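Local coordinates for phosphoserine aminotransferase (Bacillus circulans, PDB 1W3U), which catalyses the reversible, pyridoxal 5'-phosphate-dependent transamination that converts 3-phosphohydroxypyruvate to phosphoserine in serine biosynthesis, working as a homodimer, at residues R57-L62 against V206-E211; N96-G101 against T130-Q135. The protein carries 1 engineered substitution. One frame throughout, in Å; residues are numbered along the deposited sequence.

Following the chain from its N terminus, past strand 6-7 and helix 17-26, helix 45-61 supplies 57-62, the first half of interaction 1. The chain then builds strand 68-73, an outermost strand of the seven-stranded mixed sheet, and reaches strand 94-99, whose end opens interaction 2. That contact closes early: helix 102-114 and strand 116-122 follow, and the loop at 130-135 comes back onto 96-101. Only at strand 205-210 does interaction 1 close, so the short loop of interaction 2 lies wholly within the long one. The two share no atoms in contact, their centres being about 24 Å apart; they cover different parts of one sheet, one with a helix and the other with a loop.

Interaction 1. Residues R57-L62 against V206-E211; sequences RLLALL and VVIVRE
Leu58 and Ile208 meet most closely, with Leu58 CD2 3.5 Å from Ile208 CD1 and the two side chains lying at a slant to each other. The other branch of Leu58 goes a different way: CD1 meets Val206 CG1 tip to tip at 3.7 Å, so one leucine spans two strand residues that face the helix. Its CG stands anti to the backbone N (chi1 -151°), which carries the fork out from the helix over the strand. Ile208 CD1 is shared, since Leu62 CD1 reaches it head-on at 4.0 Å from just past the helix end. Leu59 adds a looser touch, CD2 to Ile208 CG2 at 4.4 Å. This is helix-on-sheet packing in the large mixed sheet of a class-V aminotransferase: helix 57-61 crosses strand 206-210 at -65°, their axes 11.3 Å apart at closest approach. The strand is held on both flanks by backbone hydrogen bonds, Val206 and Ile208 to strand 190-194, Val207 and Val209 to strand 68-73. Around the apolar cluster, Leu185 and Val191 pack on Ile208, Phe183 on Leu62, and Val70 of strand 68-73 on Leu59. The side chain of Val206 lies about 11 Å from the bound pyridoxal phosphate.

Interaction 2. Residues N96-G101 against T130-Q135; sequences NYVMTG and TLPKLQ
Val98 meets Leu134 tip to tip, and the prolyl ring of Pro132 lies obliquely across the same valine. The contact lays a loop over the C-terminal end of strand 94-99, an inner strand of the mixed sheet in this class-V aminotransferase; the loop belongs to the connection from strand 116-122 to strand 143-149. Val98 CG1 is anti to the backbone N (chi1 179°), which sets it 3.9 Å from both Pro132 CG and Leu134 CD2. Its CG2 faces the leucine fork as well, 4.1 Å from Leu134 CD1, so both methyls of the valine bear on both methyls of the leucine. With an alanine here CG1 and CG2 are gone, which is likely to leave the end of Leu134 and the CG corner of Pro132 without their apolar partner on the strand. Phe159 and Leu148 also touch Leu134, and Leu146 packs against Val98, which continues the apolar layer onto strand 143-149. Two residues on, Thr100 turns its methyl to the loop and its hydroxyl elsewhere: OG1 hydrogen-bonds Glu152 OE2. The threonine and the proline run at about a right angle to each other, with Thr100 CG2 3.7 Å from Pro132 CD. The side chain of Thr100 is about 8 Å from the bound pyridoxal phosphate, too far to touch it, and Gly101 next to it is the N-cap of helix 102-114. Leu131 comes at a slant onto the same threonine methyl, its CD2 3.6 Å from Thr100 CG2.

Interaction 1. Residues R57-L62 against V206-E211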
ATOM      1  N   ARG A  57      11.469  16.731  -3.125  1.00 13.05           N
ATOM      2  CA  ARG A  57      12.777  16.178  -3.497  1.00 12.84           C
ATOM      3  C   ARG A  57      12.732  15.434  -4.808  1.00 12.39           C
ATOM      4  O   ARG A  57      13.670  15.409  -5.587  1.00 12.23           O
ATOM      5  CB  ARG A  57      13.292  15.201  -2.455  1.00 11.39           C
ATOM      6  CG  ARG A  57      13.602  15.867  -1.114  1.00 13.75           C
ATOM      7  CD  ARG A  57      13.997  14.752  -0.141  1.00 17.37           C
ATOM      8  NE  ARG A  57      14.482  15.318   1.126  1.00 25.56           N
ATOM      9  CZ  ARG A  57      15.680  15.855   1.301  1.00 35.12           C
ATOM     10  NH1 ARG A  57      16.545  15.914   0.291  1.00 34.62           N
ATOM     11  NH2 ARG A  57      16.031  16.336   2.492  1.00 48.05           N
ATOM     12  N   LEU A  58      11.613  14.745  -5.036  1.00 12.96           N
ATOM     13  CA  LEU A  58      11.508  13.971  -6.272  1.00 12.31           C
ATOM     14  C   LEU A  58      11.555  14.935  -7.446  1.00 12.13           C
ATOM     15  O   LEU A  58      12.340  14.737  -8.376  1.00 13.43           O
ATOM     16  CB  LEU A  58      10.256  13.107  -6.222  1.00 11.43           C
ATOM     17  CG  LEU A  58      10.355  11.805  -7.039  1.00 19.34           C
ATOM     18  CD1 LEU A  58       9.321  10.820  -6.547  1.00 20.87           C
ATOM     19  CD2 LEU A  58      10.230  12.119  -8.525  1.00 20.01           C
ATOM     20  N   LEU A  59      10.725  15.979  -7.390  1.00 12.83           N
ATOM     21  CA  LEU A  59      10.740  16.945  -8.487  1.00 12.78           C
ATOM     22  C   LEU A  59      12.110  17.578  -8.679  1.00 11.95           C
ATOM     23  O   LEU A  59      12.512  17.847  -9.830  1.00 15.20           O
ATOM     24  CB  LEU A  59       9.702  18.060  -8.237  1.00 11.55           C
ATOM     25  CG  LEU A  59       8.273  17.539  -8.499  1.00 16.02           C
ATOM     26  CD1 LEU A  59       7.287  18.605  -8.047  1.00 17.47           C
ATOM     27  CD2 LEU A  59       8.078  17.160  -9.956  1.00 16.58           C
ATOM     28  N   ALA A  60      12.770  17.821  -7.555  1.00 11.98           N
ATOM     29  CA  ALA A  60      14.052  18.529  -7.630  1.00 10.59           C
ATOM     30  C   ALA A  60      15.065  17.659  -8.342  1.00 13.08           C
ATOM     31  O   ALA A  60      15.884  18.144  -9.130  1.00 15.26           O
ATOM     32  CB  ALA A  60      14.529  18.872  -6.235  1.00 12.15           C
ATOM     33  N   LEU A  61      15.004  16.355  -8.068  1.00 13.79           N
ATOM     34  CA  LEU A  61      15.913  15.449  -8.773  1.00 13.24           C
ATOM     35  C   LEU A  61      15.716  15.534 -10.276  1.00 13.12           C
ATOM     36  O   LEU A  61      16.687  15.334 -11.002  1.00 14.30           O
ATOM     37  CB  LEU A  61      15.715  14.007  -8.272  1.00 12.95           C
ATOM     38  CG  LEU A  61      16.370  13.805  -6.899  1.00 15.94           C
ATOM     39  CD1 LEU A  61      15.801  12.562  -6.229  1.00 15.33           C
ATOM     40  CD2 LEU A  61      17.902  13.712  -7.028  1.00 12.81           C
ATOM     41  N   LEU A  62      14.510  15.856 -10.736  1.00 12.41           N
ATOM     42  CA  LEU A  62      14.163  15.956 -12.135  1.00 14.47           C
ATOM     43  C   LEU A  62      14.219  17.368 -12.706  1.00 14.76           C
ATOM     44  O   LEU A  62      13.701  17.654 -13.781  1.00 16.70           O
ATOM     45  CB  LEU A  62      12.746  15.370 -12.319  1.00 11.77           C
ATOM     46  CG  LEU A  62      12.712  13.846 -12.216  1.00 21.09           C
ATOM     47  CD1 LEU A  62      11.280  13.338 -12.060  1.00 17.75           C
ATOM     48  CD2 LEU A  62      13.415  13.233 -13.424  1.00 16.31           C
ATOM     49  N   VAL A 206       4.703   5.683  -7.002  1.00  8.04           N
ATOM     50  CA  VAL A 206       4.913   7.058  -7.341  1.00  8.33           C
ATOM     51  C   VAL A 206       4.291   7.313  -8.706  1.00 10.36           C
ATOM     52  O   VAL A 206       4.557   6.617  -9.691  1.00 11.07           O
ATOM     53  CB  VAL A 206       6.413   7.368  -7.446  1.00 12.13           C
ATOM     54  CG1 VAL A 206       6.578   8.774  -7.990  1.00 18.17           C
ATOM     55  CG2 VAL A 206       7.032   7.229  -6.067  1.00 16.59           C
ATOM     56  N   VAL A 207       3.416   8.310  -8.758  1.00 10.93           N
ATOM     57  CA  VAL A 207       2.823   8.707 -10.045  1.00 11.87           C
ATOM     58  C   VAL A 207       3.113  10.187 -10.239  1.00 11.61           C
ATOM     59  O   VAL A 207       2.675  10.938  -9.360  1.00 16.31           O
ATOM     60  CB  VAL A 207       1.305   8.459 -10.045  1.00 14.72           C
ATOM     61  CG1 VAL A 207       0.668   9.009 -11.320  1.00 16.84           C
ATOM     62  CG2 VAL A 207       1.002   6.971  -9.849  1.00 13.49           C
ATOM     63  N   ILE A 208       3.797  10.598 -11.283  1.00 10.93           N
ATOM     64  CA  ILE A 208       4.022  12.049 -11.498  1.00  9.69           C
ATOM     65  C   ILE A 208       3.184  12.471 -12.689  1.00 13.03           C
ATOM     66  O   ILE A 208       3.344  11.898 -13.776  1.00 12.38           O
ATOM     67  CB  ILE A 208       5.498  12.312 -11.756  1.00  9.19           C
ATOM     68  CG1 ILE A 208       6.345  11.541 -10.729  1.00 14.45           C
ATOM     69  CG2 ILE A 208       5.876  13.787 -11.764  1.00 13.44           C
ATOM     70  CD1 ILE A 208       7.824  11.648 -11.071  1.00 16.72           C
ATOM     71  N   VAL A 209       2.284  13.443 -12.496  1.00 11.08           N
ATOM     72  CA  VAL A 209       1.322  13.699 -13.560  1.00  8.92           C
ATOM     73  C   VAL A 209       1.310  15.179 -13.877  1.00 12.89           C
ATOM     74  O   VAL A 209       1.434  16.013 -12.971  1.00 12.96           O
ATOM     75  CB  VAL A 209      -0.037  13.144 -13.107  1.00 15.48           C
ATOM     76  CG1 VAL A 209      -0.534  13.837 -11.860  1.00 13.67           C
ATOM     77  CG2 VAL A 209      -1.017  13.205 -14.284  1.00 18.90           C
ATOM     78  N   ARG A 210       1.174  15.436 -15.178  1.00 12.98           N
ATOM     79  CA  ARG A 210       0.927  16.802 -15.620  1.00 12.52           C
ATOM     80  C   ARG A 210      -0.430  17.281 -15.117  1.00 14.24           C
ATOM     81  O   ARG A 210      -1.454  16.685 -15.497  1.00 12.43           O
ATOM     82  CB  ARG A 210       0.984  16.814 -17.148  1.00 12.82           C
ATOM     83  CG  ARG A 210       1.201  18.190 -17.726  1.00 24.86           C
ATOM     84  CD  ARG A 210       1.015  18.225 -19.219  1.00 28.97           C
ATOM     85  NE  ARG A 210       1.858  17.433 -20.070  1.00 40.43           N
ATOM     86  CZ  ARG A 210       3.063  17.640 -20.570  1.00 52.27           C
ATOM     87  NH1 ARG A 210       3.765  18.746 -20.315  1.00 56.53           N
ATOM     88  NH2 ARG A 210       3.619  16.725 -21.363  1.00 58.09           N
ATOM     89  N   GLU A 211      -0.472  18.329 -14.287  1.00 12.90           N
ATOM     90  CA  GLU A 211      -1.733  18.639 -13.625  1.00 10.53           C
ATOM     91  C   GLU A 211      -2.800  19.051 -14.614  1.00 13.24           C
ATOM     92  O   GLU A 211      -3.983  18.841 -14.293  1.00 13.72           O
ATOM     93  CB  GLU A 211      -1.519  19.758 -12.597  1.00 16.38           C
ATOM     94  CG  GLU A 211      -0.560  19.281 -11.499  1.00 21.81           C
ATOM     95  CD  GLU A 211      -0.505  20.294 -10.366  1.00 23.53           C
ATOM     96  OE1 GLU A 211       0.567  20.442  -9.755  1.00 18.99           O
ATOM     97  OE2 GLU A 211      -1.523  20.942 -10.080  1.00 20.86           O
TER

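Interaction 2. Residues N96-G101 against T130-Q135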
ATOM      1  N   ASN A  96      -2.870   3.826 -27.018  1.00 10.76           N
ATOM      2  CA  ASN A  96      -1.828   3.232 -27.832  1.00 12.51           C
ATOM      3  C   ASN A  96      -0.675   2.756 -26.937  1.00 11.39           C
ATOM      4  O   ASN A  96      -0.285   3.526 -26.043  1.00 11.14           O
ATOM      5  CB  ASN A  96      -1.230   4.230 -28.823  1.00 13.10           C
ATOM      6  CG  ASN A  96      -2.207   4.521 -29.958  1.00 15.76           C
ATOM      7  OD1 ASN A  96      -3.278   5.093 -29.750  1.00 18.84           O
ATOM      8  ND2 ASN A  96      -1.825   4.084 -31.133  1.00 21.47           N
ATOM      9  N   TYR A  97      -0.221   1.537 -27.250  1.00 11.00           N
ATOM     10  CA  TYR A  97       0.879   0.965 -26.464  1.00  9.36           C
ATOM     11  C   TYR A  97       2.098   0.625 -27.321  1.00 16.73           C
ATOM     12  O   TYR A  97       1.949   0.157 -28.459  1.00 13.58           O
ATOM     13  CB  TYR A  97       0.391  -0.329 -25.760  1.00 13.17           C
ATOM     14  CG  TYR A  97      -0.451   0.091 -24.574  1.00 12.14           C
ATOM     15  CD1 TYR A  97      -1.776   0.497 -24.759  1.00  9.39           C
ATOM     16  CD2 TYR A  97       0.120   0.093 -23.301  1.00 13.09           C
ATOM     17  CE1 TYR A  97      -2.526   0.874 -23.666  1.00  8.91           C
ATOM     18  CE2 TYR A  97      -0.652   0.496 -22.215  1.00 10.77           C
ATOM     19  CZ  TYR A  97      -1.954   0.885 -22.413  1.00  8.50           C
ATOM     20  OH  TYR A  97      -2.700   1.291 -21.327  1.00 10.47           O
ATOM     21  N   VAL A  98       3.282   0.851 -26.729  1.00 11.19           N
ATOM     22  CA  VAL A  98       4.527   0.372 -27.316  1.00 10.77           C
ATOM     23  C   VAL A  98       4.834  -0.981 -26.702  1.00 11.71           C
ATOM     24  O   VAL A  98       4.958  -1.100 -25.497  1.00 15.29           O
ATOM     25  CB  VAL A  98       5.648   1.395 -27.091  1.00 13.34           C
ATOM     26  CG1 VAL A  98       6.986   0.917 -27.674  1.00 11.14           C
ATOM     27  CG2 VAL A  98       5.255   2.747 -27.689  1.00 13.95           C
ATOM     28  N   MET A  99       4.927  -2.049 -27.481  1.00 14.12           N
ATOM     29  CA  MET A  99       4.996  -3.398 -26.935  1.00 10.89           C
ATOM     30  C   MET A  99       6.433  -3.918 -26.954  1.00 12.88           C
ATOM     31  O   MET A  99       6.946  -4.293 -28.029  1.00 17.64           O
ATOM     32  CB  MET A  99       4.089  -4.312 -27.750  1.00 16.32           C
ATOM     33  CG  MET A  99       2.651  -3.805 -27.854  1.00 13.42           C
ATOM     34  SD  MET A  99       1.930  -3.539 -26.226  1.00 15.82           S
ATOM     35  CE  MET A  99       1.948  -5.231 -25.615  1.00 13.55           C
ATOM     36  N   THR A 100       7.077  -3.915 -25.791  1.00 12.54           N
ATOM     37  CA  THR A 100       8.496  -4.210 -25.675  1.00 12.11           C
ATOM     38  C   THR A 100       8.790  -5.408 -24.795  1.00 12.94           C
ATOM     39  O   THR A 100       9.969  -5.650 -24.486  1.00 13.68           O
ATOM     40  CB  THR A 100       9.181  -2.947 -25.089  1.00 13.09           C
ATOM     41  OG1 THR A 100       8.418  -2.479 -23.953  1.00 14.06           O
ATOM     42  CG2 THR A 100       9.246  -1.809 -26.110  1.00 11.93           C
ATOM     43  N   GLY A 101       7.782  -6.171 -24.401  1.00 12.05           N
ATOM     44  CA  GLY A 101       8.022  -7.348 -23.574  1.00 13.20           C
ATOM     45  C   GLY A 101       6.981  -7.497 -22.488  1.00 14.92           C
ATOM     46  O   GLY A 101       5.810  -7.113 -22.620  1.00 13.67           O
ATOM     47  N   THR A 130      15.248  -6.235 -29.751  1.00 16.41           N
ATOM     48  CA  THR A 130      15.561  -5.012 -30.445  1.00 17.62           C
ATOM     49  C   THR A 130      14.466  -4.002 -30.143  1.00 18.01           C
ATOM     50  O   THR A 130      13.352  -4.156 -30.657  1.00 19.03           O
ATOM     51  CB  THR A 130      15.606  -5.227 -31.972  1.00 16.87           C
ATOM     52  OG1 THR A 130      16.473  -6.356 -32.216  1.00 26.98           O
ATOM     53  CG2 THR A 130      16.162  -4.011 -32.674  1.00 21.87           C
ATOM     54  N   LEU A 131      14.761  -3.004 -29.327  1.00 14.86           N
ATOM     55  CA  LEU A 131      13.657  -2.068 -29.063  1.00 16.26           C
ATOM     56  C   LEU A 131      13.188  -1.388 -30.332  1.00 17.18           C
ATOM     57  O   LEU A 131      13.950  -1.171 -31.292  1.00 19.28           O
ATOM     58  CB  LEU A 131      14.133  -1.008 -28.068  1.00 14.56           C
ATOM     59  CG  LEU A 131      14.240  -1.535 -26.624  1.00 13.88           C
ATOM     60  CD1 LEU A 131      15.010  -0.542 -25.781  1.00 16.63           C
ATOM     61  CD2 LEU A 131      12.853  -1.797 -26.057  1.00 18.28           C
ATOM     62  N   PRO A 132      11.914  -1.026 -30.377  1.00 15.02           N
ATOM     63  CA  PRO A 132      11.455  -0.361 -31.612  1.00 16.92           C
ATOM     64  C   PRO A 132      11.978   1.058 -31.709  1.00 19.62           C
ATOM     65  O   PRO A 132      12.229   1.738 -30.699  1.00 22.39           O
ATOM     66  CB  PRO A 132       9.935  -0.443 -31.450  1.00 20.17           C
ATOM     67  CG  PRO A 132       9.646  -0.657 -30.000  1.00 20.02           C
ATOM     68  CD  PRO A 132      10.891  -1.178 -29.332  1.00 13.93           C
ATOM     69  N   LYS A 133      12.174   1.560 -32.934  1.00 23.21           N
ATOM     70  CA  LYS A 133      12.487   2.973 -33.093  1.00 25.67           C
ATOM     71  C   LYS A 133      11.216   3.799 -32.950  1.00 21.15           C
ATOM     72  O   LYS A 133      10.237   3.580 -33.662  1.00 33.91           O
ATOM     73  CB  LYS A 133      13.127   3.240 -34.450  1.00 50.86           C
ATOM     74  CG  LYS A 133      14.474   2.568 -34.663  1.00 77.49           C
ATOM     75  CD  LYS A 133      15.532   3.585 -35.074  1.00100.00           C
ATOM     76  CE  LYS A 133      15.884   3.483 -36.549  1.00114.86           C
ATOM     77  NZ  LYS A 133      16.977   4.418 -36.947  1.00115.55           N
ATOM     78  N   LEU A 134      11.222   4.753 -32.025  1.00 23.58           N
ATOM     79  CA  LEU A 134       9.974   5.457 -31.749  1.00 26.85           C
ATOM     80  C   LEU A 134       9.959   6.878 -32.305  1.00 38.74           C
ATOM     81  O   LEU A 134       8.866   7.429 -32.476  1.00 43.50           O
ATOM     82  CB  LEU A 134       9.739   5.516 -30.244  1.00 23.90           C
ATOM     83  CG  LEU A 134       9.381   4.202 -29.540  1.00 21.31           C
ATOM     84  CD1 LEU A 134       8.877   4.537 -28.151  1.00 22.13           C
ATOM     85  CD2 LEU A 134       8.339   3.429 -30.333  1.00 24.50           C
ATOM     86  N   GLN A 135      11.124   7.436 -32.578  1.00 36.41           N
ATOM     87  CA  GLN A 135      11.305   8.787 -33.107  1.00 43.76           C
ATOM     88  C   GLN A 135      10.255   9.189 -34.136  1.00 58.80           C
ATOM     89  O   GLN A 135       9.831  10.348 -34.160  1.00 72.58           O
ATOM     90  CB  GLN A 135      12.702   8.935 -33.703  1.00 54.22           C
TER